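Local structure of sulfate adenylyltransferase (Allochromatium vinosum, 4DNX) at residues D8-R13 with R178-I183; Q39-A44 with P110-M115; V45-G50 with G159-L164; S53-F58 with H280-Q285; Q69-T74 with D316-D321. The protein catalyses the reaction of sulfate and ATP to give adenosine 5'-phosphosulfate and diphosphate, an adenylyl transfer in sulfur metabolism. All coordinates share one frame; numbering follows the deposited sequence.

Overall arrangement
Contacts 2 and 3 are buried and lie within the N-terminal PUA-like region. Both place helix 38-48 on one mixed sheet, whose neighbouring strands 111-116 and 155-163 they use. Their centres are about 7 Å apart, and their chemistry is apolar, with alanine and glycine allowing close approach. Contacts 1, 4 and 5 instead join this region to the C-terminal ATP-sulfurylase region. Contact 4 is buried and is the one where a side-chain hydrogen bond crosses between the segments. Contact 1 is partly buried, packs apolar groups at a helix start and adjoins the second subunit. Contact 5 lies farthest from the chain centre, with a buried methionine against a partly exposed loop.

Contact 1 (D8-R13 with R178-I183); sequences DELRPR and RTAVEI
Thr179 OG1, one residue ahead of the Ala180 and Val181 that meet Leu10, is gripped by two groups. It accepts a hydrogen bond from Glu182 N at 2.9 Å, with an angle of 151° at the hydrogen. It also bonds to Asp175 OD1 of the second subunit. Thr179 is the N-cap of helix 180-190, and the first bond is its capping bond. The contact thus packs a loop of the PUA-like region onto a capped helix start in the ATP-sulfurylase region. Ile183 N bonds back to Thr179 O and continues the first turn.

Across the contact the chemistry is apolar. Leu10 reaches in with one methyl. Its CD1 lies 3.8 Å from Val181 CA, so it rests on the helix backbone as much as on side chains. The same methyl is 4.1 Å from Ala180 CB. Val181 has CG1 opposite the backbone N (chi1 170°), which leaves CG2 on the side of the loop. There CG2 meets Leu10 CD1 at 3.9 Å. The Pro12 ring crosses the valine side chain at about a right angle.

Neighbouring bonds hold both segments. Arg11 N bonds to Ser53 OG, and Arg13 NE bonds to Ile161 O. The helix start also lies at the dimer interface: Arg178 forms a salt bridge with Glu182 of the second subunit, and Glu182 one with Arg178 of the second subunit. Pro12 makes the other loop contact: its CG sits 3.8 Å from Val181 CG2.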
# COMPACT_ATOMS: atom_id res chain seq x y z
N ASP A 8 -13.13 20.40 -2.64
CA ASP A 8 -12.30 20.33 -3.84
C ASP A 8 -11.15 19.33 -3.74
O ASP A 8 -10.63 18.85 -4.76
CB ASP A 8 -11.75 21.72 -4.18
CG ASP A 8 -12.85 22.73 -4.57
OD1 ASP A 8 -13.92 22.33 -5.07
OD2 ASP A 8 -12.60 23.94 -4.41
N GLU A 9 -10.75 19.01 -2.51
CA GLU A 9 -9.70 18.03 -2.25
C GLU A 9 -10.14 17.10 -1.15
O GLU A 9 -10.90 17.50 -0.26
CB GLU A 9 -8.43 18.74 -1.79
CG GLU A 9 -7.90 19.67 -2.88
CD GLU A 9 -6.39 19.70 -2.94
OE1 GLU A 9 -5.77 19.82 -1.86
OE2 GLU A 9 -5.85 19.62 -4.06
N LEU A 10 -9.66 15.85 -1.19
CA LEU A 10 -9.91 14.91 -0.08
C LEU A 10 -9.35 15.45 1.23
O LEU A 10 -8.29 16.12 1.26
CB LEU A 10 -9.29 13.54 -0.34
CG LEU A 10 -9.94 12.74 -1.47
CD1 LEU A 10 -9.08 11.46 -1.66
CD2 LEU A 10 -11.42 12.34 -1.21
N ARG A 11 -10.06 15.16 2.30
CA ARG A 11 -9.69 15.60 3.67
C ARG A 11 -9.60 14.39 4.62
O ARG A 11 -10.39 14.28 5.59
CB ARG A 11 -10.69 16.67 4.18
CG ARG A 11 -10.79 17.88 3.28
CD ARG A 11 -11.35 19.11 4.00
NE ARG A 11 -11.53 20.21 3.04
CZ ARG A 11 -12.61 20.98 2.95
NH1 ARG A 11 -13.65 20.78 3.76
NH2 ARG A 11 -12.66 21.96 2.04
N PRO A 12 -8.63 13.49 4.38
CA PRO A 12 -8.51 12.26 5.17
C PRO A 12 -8.12 12.58 6.63
O PRO A 12 -7.56 13.65 6.91
CB PRO A 12 -7.35 11.51 4.49
CG PRO A 12 -6.45 12.65 3.87
CD PRO A 12 -7.55 13.61 3.37
N ARG A 13 -8.43 11.64 7.53
CA ARG A 13 -8.19 11.86 8.96
C ARG A 13 -6.93 11.14 9.46
O ARG A 13 -6.53 11.27 10.62
CB ARG A 13 -9.43 11.44 9.78
CG ARG A 13 -10.73 12.20 9.36
CD ARG A 13 -10.57 13.72 9.45
NE ARG A 13 -10.38 14.17 10.82
CZ ARG A 13 -10.24 15.44 11.18
NH1 ARG A 13 -10.29 16.42 10.25
NH2 ARG A 13 -10.05 15.75 12.47
N ARG A 178 -5.71 -0.08 0.04
CA ARG A 178 -5.38 1.28 -0.48
C ARG A 178 -6.31 2.31 0.12
O ARG A 178 -7.48 2.03 0.35
CB ARG A 178 -5.63 1.35 -2.00
CG ARG A 178 -4.65 0.58 -2.75
CD ARG A 178 -3.32 1.32 -2.89
NE ARG A 178 -2.53 0.56 -3.84
CZ ARG A 178 -1.92 -0.60 -3.58
NH1 ARG A 178 -1.93 -1.13 -2.35
NH2 ARG A 178 -1.26 -1.22 -4.56
N THR A 179 -5.77 3.49 0.36
CA THR A 179 -6.59 4.62 0.73
C THR A 179 -7.25 5.20 -0.50
O THR A 179 -6.79 4.98 -1.64
CB THR A 179 -5.74 5.74 1.39
OG1 THR A 179 -4.74 6.21 0.46
CG2 THR A 179 -5.07 5.19 2.68
N ALA A 180 -8.32 5.98 -0.29
CA ALA A 180 -8.94 6.72 -1.42
C ALA A 180 -7.91 7.72 -1.98
O ALA A 180 -7.90 7.99 -3.19
CB ALA A 180 -10.16 7.52 -0.94
N VAL A 181 -7.07 8.27 -1.11
CA VAL A 181 -6.03 9.22 -1.49
C VAL A 181 -5.08 8.56 -2.54
O VAL A 181 -4.80 9.16 -3.60
CB VAL A 181 -5.24 9.71 -0.25
CG1 VAL A 181 -3.99 10.50 -0.67
CG2 VAL A 181 -6.18 10.53 0.71
N GLU A 182 -4.65 7.34 -2.25
CA GLU A 182 -3.65 6.70 -3.14
C GLU A 182 -4.32 6.19 -4.43
O GLU A 182 -3.67 6.25 -5.50
CB GLU A 182 -2.96 5.55 -2.41
CG GLU A 182 -1.81 4.85 -3.23
CD GLU A 182 -0.70 5.79 -3.79
OE1 GLU A 182 -0.52 6.94 -3.32
OE2 GLU A 182 0.05 5.32 -4.70
N ILE A 183 -5.56 5.73 -4.34
CA ILE A 183 -6.28 5.31 -5.59
C ILE A 183 -6.42 6.53 -6.51
O ILE A 183 -6.12 6.44 -7.74
CB ILE A 183 -7.62 4.69 -5.24
CG1 ILE A 183 -7.37 3.33 -4.60
CG2 ILE A 183 -8.47 4.54 -6.46
CD1 ILE A 183 -8.65 2.61 -4.06

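Contact 2 (Q39-A44 with P110-M115); sequences QAAGNA and PVLAVM
A chi1 of 172° sends Leu112 CG to the side opposite its backbone N. With chi2 at 60°, CD2 then reaches helix 38-48. This one methyl makes the close contacts of the leucine with segment 39-44. It lies 3.7 Å from Ala41 CB and 3.8 Å from Ala41 CA, so it sits against the helix surface itself. One turn on, Ala44 CB is 4.0 Å from the same CD2. The leucine methyl thus touches two alanines spaced three residues apart.

The strand side is shaped by a classic beta bulge. Leu112 and Ala113 both face Leu101 of the adjacent strand 98-102, and each makes a backbone bond with it. Both side chains point toward the helix, although Ala113 CB stays 4.9 Å from Ala44 CB. On the other edge, strand 111-116 pairs with strand 155-163, where Val114 bonds to Gln162.

The helix lies on one face of this mixed sheet of the PUA-like region. Ala44 also packs on Ile161, and Met115 carries the apolar layer on to Phe58. All three residues that touch are buried. The meeting is purely between carbon groups, so its hold rests on shape and on exclusion of water. The small alanine side chains are what let the leucine methyl come close to the helix backbone.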
# COMPACT_ATOMS: atom_id res chain seq x y z
N GLN A 39 -17.85 -1.95 14.07
CA GLN A 39 -18.51 -0.98 13.19
C GLN A 39 -17.86 0.41 13.32
O GLN A 39 -17.49 1.00 12.30
CB GLN A 39 -20.04 -0.93 13.45
CG GLN A 39 -20.72 0.25 12.76
CD GLN A 39 -22.22 0.21 12.98
OE1 GLN A 39 -22.80 1.09 13.66
NE2 GLN A 39 -22.86 -0.82 12.43
N ALA A 40 -17.68 0.88 14.54
CA ALA A 40 -17.01 2.16 14.72
C ALA A 40 -15.56 2.11 14.22
O ALA A 40 -15.03 3.12 13.72
CB ALA A 40 -17.05 2.59 16.19
N ALA A 41 -14.86 0.99 14.46
CA ALA A 41 -13.46 0.89 13.99
C ALA A 41 -13.39 1.00 12.46
O ALA A 41 -12.47 1.63 11.90
CB ALA A 41 -12.78 -0.40 14.53
N GLY A 42 -14.31 0.35 11.77
CA GLY A 42 -14.35 0.43 10.29
C GLY A 42 -14.66 1.85 9.84
O GLY A 42 -14.09 2.36 8.86
N ASN A 43 -15.56 2.51 10.56
CA ASN A 43 -15.92 3.90 10.27
C ASN A 43 -14.63 4.73 10.40
O ASN A 43 -14.34 5.62 9.55
CB ASN A 43 -16.95 4.43 11.31
CG ASN A 43 -18.39 3.91 11.09
OD1 ASN A 43 -18.73 3.41 10.03
ND2 ASN A 43 -19.25 4.09 12.10
N ALA A 44 -13.82 4.45 11.43
CA ALA A 44 -12.59 5.23 11.65
C ALA A 44 -11.55 4.99 10.58
O ALA A 44 -10.85 5.91 10.17
CB ALA A 44 -11.98 4.91 13.06
N PRO A 110 -4.75 -2.38 20.44
CA PRO A 110 -3.91 -1.15 20.26
C PRO A 110 -4.73 0.08 19.92
O PRO A 110 -5.89 0.01 19.47
CB PRO A 110 -3.07 -1.51 19.03
CG PRO A 110 -3.95 -2.44 18.22
CD PRO A 110 -4.52 -3.34 19.34
N VAL A 111 -4.14 1.25 20.14
CA VAL A 111 -4.82 2.48 19.75
C VAL A 111 -4.98 2.61 18.25
O VAL A 111 -4.01 2.45 17.48
CB VAL A 111 -4.01 3.71 20.26
CG1 VAL A 111 -4.70 5.00 19.80
CG2 VAL A 111 -3.91 3.68 21.80
N LEU A 112 -6.21 2.91 17.83
CA LEU A 112 -6.54 3.11 16.40
C LEU A 112 -6.64 4.61 16.06
O LEU A 112 -6.24 5.05 14.97
CB LEU A 112 -7.88 2.40 16.08
CG LEU A 112 -8.53 2.59 14.71
CD1 LEU A 112 -7.61 2.12 13.60
CD2 LEU A 112 -9.88 1.87 14.63
N ALA A 113 -7.12 5.42 17.01
CA ALA A 113 -7.36 6.86 16.73
C ALA A 113 -7.41 7.60 18.06
O ALA A 113 -7.58 6.99 19.11
CB ALA A 113 -8.72 7.06 16.00
N VAL A 114 -7.19 8.91 17.97
CA VAL A 114 -7.35 9.82 19.11
C VAL A 114 -8.58 10.69 18.79
O VAL A 114 -8.73 11.17 17.67
CB VAL A 114 -6.08 10.70 19.26
CG1 VAL A 114 -6.27 11.75 20.34
CG2 VAL A 114 -4.89 9.83 19.61
N MET A 115 -9.43 10.91 19.78
CA MET A 115 -10.68 11.63 19.54
C MET A 115 -10.81 12.78 20.50
O MET A 115 -10.49 12.63 21.68
CB MET A 115 -11.86 10.67 19.75
CG MET A 115 -13.21 11.30 19.52
SD MET A 115 -14.42 9.92 19.63
CE MET A 115 -15.88 10.85 19.31

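Contact 3 (V45-G50 with G159-L164); sequences VMLGAG and GPIQVL
Val163 packs directly on the backbone of Gly48. Its CG2 is 3.7 Å from Gly48 CA, and its CB is 3.8 Å from the same atom. The two CA atoms, Gly48 CA and Val163 CA, are only 5.2 Å apart. Gly48 has no side chain to intervene; a CB there would come too near Val163 CG1. One residue earlier, Leu47 CD1 meets Ile161 CD1 end to end at 3.9 Å, while the two side chains cross at about a right angle. Ile161 holds CG1 between its backbone N and carbonyl carbon (chi1 67°), and its extended chain carries CD1 to the leucine.

Around this first shell, Leu47 also packs on Phe52 and Ile161 on Met115. Arg13 and Phe14 bond to the backbone of Leu47 and Gly48, which fixes the last turn of the helix. Gly50 then ends it with a positive phi of 85°, in a Schellman motif. One of its bonds, from Gly50 N to Leu47 O, is weak.

All four touching residues are buried. The arrangement is that of a helix end laid on the long strand 155-163 of the mixed sheet in the PUA-like region.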
# COMPACT_ATOMS: atom_id res chain seq x y z
N VAL A 45 -11.44 3.74 10.13
CA VAL A 45 -10.47 3.41 9.06
C VAL A 45 -10.90 4.12 7.77
O VAL A 45 -10.00 4.71 7.08
CB VAL A 45 -10.35 1.89 8.86
CG1 VAL A 45 -9.52 1.59 7.60
CG2 VAL A 45 -9.65 1.27 10.03
N MET A 46 -12.21 4.11 7.46
CA MET A 46 -12.73 4.76 6.22
C MET A 46 -12.50 6.28 6.32
O MET A 46 -12.10 6.92 5.33
CB MET A 46 -14.22 4.43 5.96
CG MET A 46 -14.47 2.93 5.66
SD MET A 46 -13.83 2.51 3.99
CE MET A 46 -15.16 3.05 3.01
N LEU A 47 -12.74 6.85 7.49
CA LEU A 47 -12.42 8.29 7.68
C LEU A 47 -10.91 8.57 7.52
O LEU A 47 -10.51 9.59 6.89
CB LEU A 47 -12.87 8.70 9.11
CG LEU A 47 -14.40 8.96 9.21
CD1 LEU A 47 -14.77 8.93 10.71
CD2 LEU A 47 -14.75 10.28 8.55
N GLY A 48 -10.08 7.74 8.14
CA GLY A 48 -8.61 7.87 8.05
C GLY A 48 -8.12 7.83 6.60
O GLY A 48 -7.21 8.55 6.25
N ALA A 49 -8.77 6.98 5.80
CA ALA A 49 -8.28 6.65 4.43
C ALA A 49 -8.90 7.57 3.39
O ALA A 49 -8.59 7.44 2.19
CB ALA A 49 -8.64 5.19 4.12
N GLY A 50 -9.73 8.53 3.81
CA GLY A 50 -10.30 9.54 2.89
C GLY A 50 -11.58 9.09 2.17
O GLY A 50 -12.19 9.87 1.40
N GLY A 159 -17.41 13.72 17.98
CA GLY A 159 -16.27 14.65 17.88
C GLY A 159 -15.26 14.21 16.85
O GLY A 159 -15.31 13.05 16.35
N PRO A 160 -14.31 15.10 16.53
CA PRO A 160 -13.35 14.84 15.46
C PRO A 160 -12.28 13.82 15.89
O PRO A 160 -11.95 13.74 17.09
CB PRO A 160 -12.70 16.22 15.20
CG PRO A 160 -12.86 16.94 16.53
CD PRO A 160 -14.11 16.43 17.16
N ILE A 161 -11.74 13.07 14.91
CA ILE A 161 -10.71 12.07 15.23
C ILE A 161 -9.47 12.28 14.37
O ILE A 161 -9.54 12.89 13.29
CB ILE A 161 -11.25 10.59 15.06
CG1 ILE A 161 -11.54 10.29 13.59
CG2 ILE A 161 -12.49 10.34 15.97
CD1 ILE A 161 -11.99 8.79 13.37
N GLN A 162 -8.35 11.77 14.87
CA GLN A 162 -7.05 11.65 14.17
C GLN A 162 -6.72 10.16 14.19
O GLN A 162 -6.57 9.56 15.27
CB GLN A 162 -5.97 12.45 14.90
CG GLN A 162 -6.27 13.95 14.91
CD GLN A 162 -5.43 14.71 15.95
OE1 GLN A 162 -5.57 14.53 17.18
NE2 GLN A 162 -4.56 15.55 15.46
N VAL A 163 -6.59 9.59 13.00
CA VAL A 163 -6.40 8.13 12.80
C VAL A 163 -4.91 7.77 12.68
O VAL A 163 -4.16 8.45 11.94
CB VAL A 163 -7.20 7.64 11.60
CG1 VAL A 163 -6.95 6.13 11.40
CG2 VAL A 163 -8.71 7.99 11.78
N LEU A 164 -4.46 6.78 13.45
CA LEU A 164 -3.04 6.44 13.56
C LEU A 164 -2.62 5.25 12.71
O LEU A 164 -1.43 5.03 12.44
CB LEU A 164 -2.67 6.20 15.05
CG LEU A 164 -2.91 7.42 15.95
CD1 LEU A 164 -2.40 7.06 17.35
CD2 LEU A 164 -2.18 8.66 15.44

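Contact 4 (S53-F58 with H280-Q285); sequences SPLDGF and HAYFRQ
Tyr282 brings the hydroxyl end of its side chain up against Ser53 O and the Pro54 ring. Its OH donates a hydrogen bond to Ser53 O at 2.8 Å. The C=O...OH angle is 132°, and the donor is tilted 34° from the carbonyl plane. Ser53 O itself lies at the edge of the tyrosine ring, near the ring plane, 3.4 Å from Tyr282 CE1. The Pro54 ring crosses the tyrosine at about a right angle and brings CD to 3.3 Å from Tyr282 OH. Leu55 CD1 approaches the same oxygen at 4.1 Å.

With CG opposite the backbone N (chi1 -175°), the tyrosine extends from helix 274-287 of the Rossmann-like ATP-sulfurylase region. It thereby reaches the loop before strand 57-58 of the PUA-like region. Ser53 O accepts two hydrogen bonds, since Asn286 ND2 of the same helix also donates to it. A phenylalanine here would probably cost Ser53 O the tyrosine bond, leaving the one from Asn286, and free the ring end from its tie to the loop.

Phe79 meets the tyrosine ring edge-to-face and also packs on Leu55, so it borders both segments. Ser53 OG turns to another partner, the backbone N of Arg11. On the helix, Arg284 is held by His227 and Gln199, and Phe283 CE1 sits over one face of its guanidinium group, toward the rim.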
# COMPACT_ATOMS: atom_id res chain seq x y z
N SER A 53 -14.49 11.33 3.23
CA SER A 53 -14.24 12.76 3.16
C SER A 53 -15.46 13.59 2.70
O SER A 53 -16.27 13.07 1.91
CB SER A 53 -13.12 13.03 2.12
OG SER A 53 -12.87 14.43 1.95
N PRO A 54 -15.81 14.57 3.52
CA PRO A 54 -14.86 15.50 4.14
C PRO A 54 -15.19 15.44 5.64
O PRO A 54 -14.87 16.39 6.39
CB PRO A 54 -15.23 16.87 3.55
CG PRO A 54 -16.69 16.78 3.38
CD PRO A 54 -16.93 15.35 2.92
N LEU A 55 -15.86 14.38 6.09
CA LEU A 55 -16.29 14.34 7.50
C LEU A 55 -15.10 14.22 8.46
O LEU A 55 -14.07 13.60 8.15
CB LEU A 55 -17.27 13.18 7.74
CG LEU A 55 -18.75 13.47 7.38
CD1 LEU A 55 -18.93 13.88 5.96
CD2 LEU A 55 -19.57 12.22 7.64
N ASP A 56 -15.26 14.81 9.65
CA ASP A 56 -14.11 14.86 10.60
C ASP A 56 -14.06 13.81 11.69
O ASP A 56 -13.03 13.66 12.34
CB ASP A 56 -13.92 16.26 11.21
CG ASP A 56 -15.01 16.66 12.15
OD1 ASP A 56 -15.79 15.78 12.63
OD2 ASP A 56 -15.09 17.88 12.45
N GLY A 57 -15.14 13.07 11.85
CA GLY A 57 -15.21 12.10 12.94
C GLY A 57 -16.61 11.59 13.17
O GLY A 57 -17.41 11.49 12.25
N PHE A 58 -16.92 11.27 14.43
CA PHE A 58 -18.19 10.59 14.74
C PHE A 58 -19.27 11.61 15.00
O PHE A 58 -19.00 12.66 15.58
CB PHE A 58 -18.01 9.66 15.94
CG PHE A 58 -17.15 8.45 15.64
CD1 PHE A 58 -17.66 7.36 14.91
CD2 PHE A 58 -15.83 8.39 16.09
CE1 PHE A 58 -16.86 6.25 14.65
CE2 PHE A 58 -15.02 7.27 15.83
CZ PHE A 58 -15.53 6.19 15.10
N HIS A 280 -21.76 3.31 -1.03
CA HIS A 280 -20.78 2.79 -2.02
C HIS A 280 -20.47 3.79 -3.11
O HIS A 280 -19.30 4.00 -3.40
CB HIS A 280 -21.31 1.52 -2.67
CG HIS A 280 -21.29 0.32 -1.78
ND1 HIS A 280 -21.90 -0.87 -2.15
CD2 HIS A 280 -20.76 0.12 -0.55
CE1 HIS A 280 -21.73 -1.76 -1.19
NE2 HIS A 280 -21.03 -1.19 -0.21
N ALA A 281 -21.50 4.43 -3.68
CA ALA A 281 -21.29 5.46 -4.71
C ALA A 281 -20.51 6.64 -4.14
O ALA A 281 -19.56 7.17 -4.78
CB ALA A 281 -22.63 5.89 -5.34
N TYR A 282 -20.85 7.02 -2.92
CA TYR A 282 -20.19 8.15 -2.27
C TYR A 282 -18.67 7.93 -2.16
O TYR A 282 -17.87 8.78 -2.62
CB TYR A 282 -20.80 8.31 -0.90
CG TYR A 282 -20.30 9.53 -0.12
CD1 TYR A 282 -19.04 9.53 0.47
CD2 TYR A 282 -21.12 10.64 0.01
CE1 TYR A 282 -18.58 10.69 1.17
CE2 TYR A 282 -20.71 11.78 0.70
CZ TYR A 282 -19.43 11.79 1.27
OH TYR A 282 -19.02 12.93 1.93
N PHE A 283 -18.26 6.80 -1.58
CA PHE A 283 -16.82 6.60 -1.40
C PHE A 283 -16.05 6.26 -2.68
O PHE A 283 -14.84 6.56 -2.78
CB PHE A 283 -16.44 5.74 -0.17
CG PHE A 283 -16.81 4.27 -0.23
CD1 PHE A 283 -16.00 3.35 -0.91
CD2 PHE A 283 -17.85 3.81 0.58
CE1 PHE A 283 -16.32 1.94 -0.86
CE2 PHE A 283 -18.19 2.43 0.65
CZ PHE A 283 -17.41 1.49 -0.06
N ARG A 284 -16.78 5.74 -3.66
CA ARG A 284 -16.15 5.48 -4.96
C ARG A 284 -15.90 6.79 -5.69
O ARG A 284 -14.93 6.91 -6.46
CB ARG A 284 -16.99 4.51 -5.80
CG ARG A 284 -16.55 3.05 -5.69
CD ARG A 284 -16.68 2.56 -4.35
NE ARG A 284 -16.23 1.18 -4.03
CZ ARG A 284 -17.00 0.15 -3.63
NH1 ARG A 284 -18.33 0.20 -3.67
NH2 ARG A 284 -16.42 -0.96 -3.17
N GLN A 285 -16.77 7.77 -5.51
CA GLN A 285 -16.49 9.10 -6.11
C GLN A 285 -15.26 9.67 -5.43
O GLN A 285 -14.37 10.24 -6.10
CB GLN A 285 -17.69 10.04 -5.99
CG GLN A 285 -17.41 11.41 -6.66
CD GLN A 285 -18.62 12.34 -6.68
OE1 GLN A 285 -19.76 11.92 -6.89
NE2 GLN A 285 -18.35 13.65 -6.51

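Contact 5 (Q69-T74 with D316-D321); sequences QSMTLT and DAVPTD
The flat group that Met71 meets in segment 316-321 is the peptide joining Ala317 to Val318. Met71 CE lies over one face of it, 4.0 Å from Ala317 O. On the same side of that plane, Ala317 CB is 3.9 Å from CE. The Pro319 ring comes less close: Pro319 CD is 4.7 Å from Met71 SD. The aromatic ring of Phe78 borders the contact and touches both Met71 and Pro319.

Met71 carries the packing. Its chain runs straight at chi2 and bends at chi3 (-145°), which turns CE onto Ala317. The sulfur sits beside the valine, with Met71 SD 4.2 Å from Val318 CG2. The residue follows helix 61-70 and has a positive phi of 57°, so the backbone turns as the side chain points to the other segment. Thr72 O is bonded to Ser66 OG, which ties this turn back to its helix.

Met71 and Val318 are buried, while Ala317 is exposed. The contact therefore runs from a covered sulfur to an outer methyl group. Helix 274-287 adjoins the covered part: Arg275 touches Met71, and Val278 touches Val318. This is apolar packing between two regions of the chain. The turn after helix 61-70 of the PUA-like region rests on the loop between helix 309-316 and strand 326-329, an outermost strand, within this chain, of the Rossmann-like parallel sheet.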
# COMPACT_ATOMS: atom_id res chain seq x y z
N GLN A 69 -32.52 9.83 8.19
CA GLN A 69 -33.83 10.09 7.62
C GLN A 69 -33.77 10.79 6.28
O GLN A 69 -34.73 10.69 5.49
CB GLN A 69 -34.69 10.94 8.57
CG GLN A 69 -34.99 10.27 9.89
CD GLN A 69 -35.66 11.20 10.84
OE1 GLN A 69 -36.89 11.29 10.88
NE2 GLN A 69 -34.87 11.89 11.63
N SER A 70 -32.69 11.54 6.04
CA SER A 70 -32.67 12.47 4.88
C SER A 70 -31.34 12.47 4.08
O SER A 70 -31.19 13.23 3.10
CB SER A 70 -33.03 13.90 5.33
OG SER A 70 -31.96 14.47 6.07
N MET A 71 -30.39 11.63 4.51
CA MET A 71 -29.05 11.56 3.93
C MET A 71 -28.30 12.87 3.99
O MET A 71 -27.44 13.12 3.16
CB MET A 71 -29.08 10.97 2.50
CG MET A 71 -29.82 9.64 2.35
SD MET A 71 -29.64 9.16 0.57
CE MET A 71 -31.18 8.37 0.20
N THR A 72 -28.61 13.70 4.98
CA THR A 72 -27.83 14.93 5.22
C THR A 72 -27.48 15.07 6.70
O THR A 72 -28.20 14.58 7.57
CB THR A 72 -28.60 16.22 4.79
OG1 THR A 72 -29.78 16.39 5.60
CG2 THR A 72 -28.99 16.18 3.33
N LEU A 73 -26.39 15.78 6.96
CA LEU A 73 -26.09 16.28 8.30
C LEU A 73 -26.95 17.51 8.65
O LEU A 73 -27.61 18.12 7.79
CB LEU A 73 -24.60 16.60 8.39
CG LEU A 73 -23.69 15.40 7.97
CD1 LEU A 73 -22.25 15.77 8.20
CD2 LEU A 73 -24.05 14.15 8.74
N THR A 74 -26.99 17.88 9.94
CA THR A 74 -27.77 19.09 10.33
C THR A 74 -27.35 20.38 9.62
O THR A 74 -28.18 21.25 9.37
CB THR A 74 -27.77 19.36 11.86
OG1 THR A 74 -26.42 19.45 12.34
CG2 THR A 74 -28.54 18.25 12.59
N ASP A 316 -34.89 9.02 -7.24
CA ASP A 316 -35.81 9.82 -6.44
C ASP A 316 -35.21 10.24 -5.12
O ASP A 316 -35.19 11.44 -4.81
CB ASP A 316 -37.15 9.08 -6.23
CG ASP A 316 -37.03 7.58 -6.48
OD1 ASP A 316 -36.05 6.97 -6.00
OD2 ASP A 316 -37.93 7.01 -7.15
N ALA A 317 -34.71 9.28 -4.34
CA ALA A 317 -34.35 9.55 -2.96
C ALA A 317 -33.06 10.36 -2.81
O ALA A 317 -32.97 11.20 -1.92
CB ALA A 317 -34.30 8.26 -2.11
N VAL A 318 -32.06 10.09 -3.64
CA VAL A 318 -30.78 10.79 -3.49
C VAL A 318 -30.99 12.21 -4.04
O VAL A 318 -31.41 12.36 -5.18
CB VAL A 318 -29.64 10.06 -4.26
CG1 VAL A 318 -28.35 10.89 -4.24
CG2 VAL A 318 -29.38 8.69 -3.62
N PRO A 319 -30.69 13.23 -3.23
CA PRO A 319 -30.92 14.62 -3.65
C PRO A 319 -30.22 14.93 -4.97
O PRO A 319 -29.14 14.36 -5.27
CB PRO A 319 -30.31 15.45 -2.52
CG PRO A 319 -30.17 14.53 -1.37
CD PRO A 319 -29.96 13.17 -1.95
N THR A 320 -30.81 15.81 -5.77
CA THR A 320 -30.26 16.13 -7.09
C THR A 320 -28.86 16.72 -6.98
O THR A 320 -28.57 17.55 -6.09
CB THR A 320 -31.14 17.15 -7.86
OG1 THR A 320 -32.49 17.04 -7.41
CG2 THR A 320 -31.07 16.89 -9.37
N ASP A 321 -27.99 16.27 -7.88
CA ASP A 321 -26.63 16.79 -8.01
C ASP A 321 -25.73 16.79 -6.74
O ASP A 321 -24.74 17.52 -6.68
CB ASP A 321 -26.66 18.18 -8.70
CG ASP A 321 -27.30 18.12 -10.10
OD1 ASP A 321 -27.76 19.17 -10.60
OD2 ASP A 321 -27.35 17.02 -10.70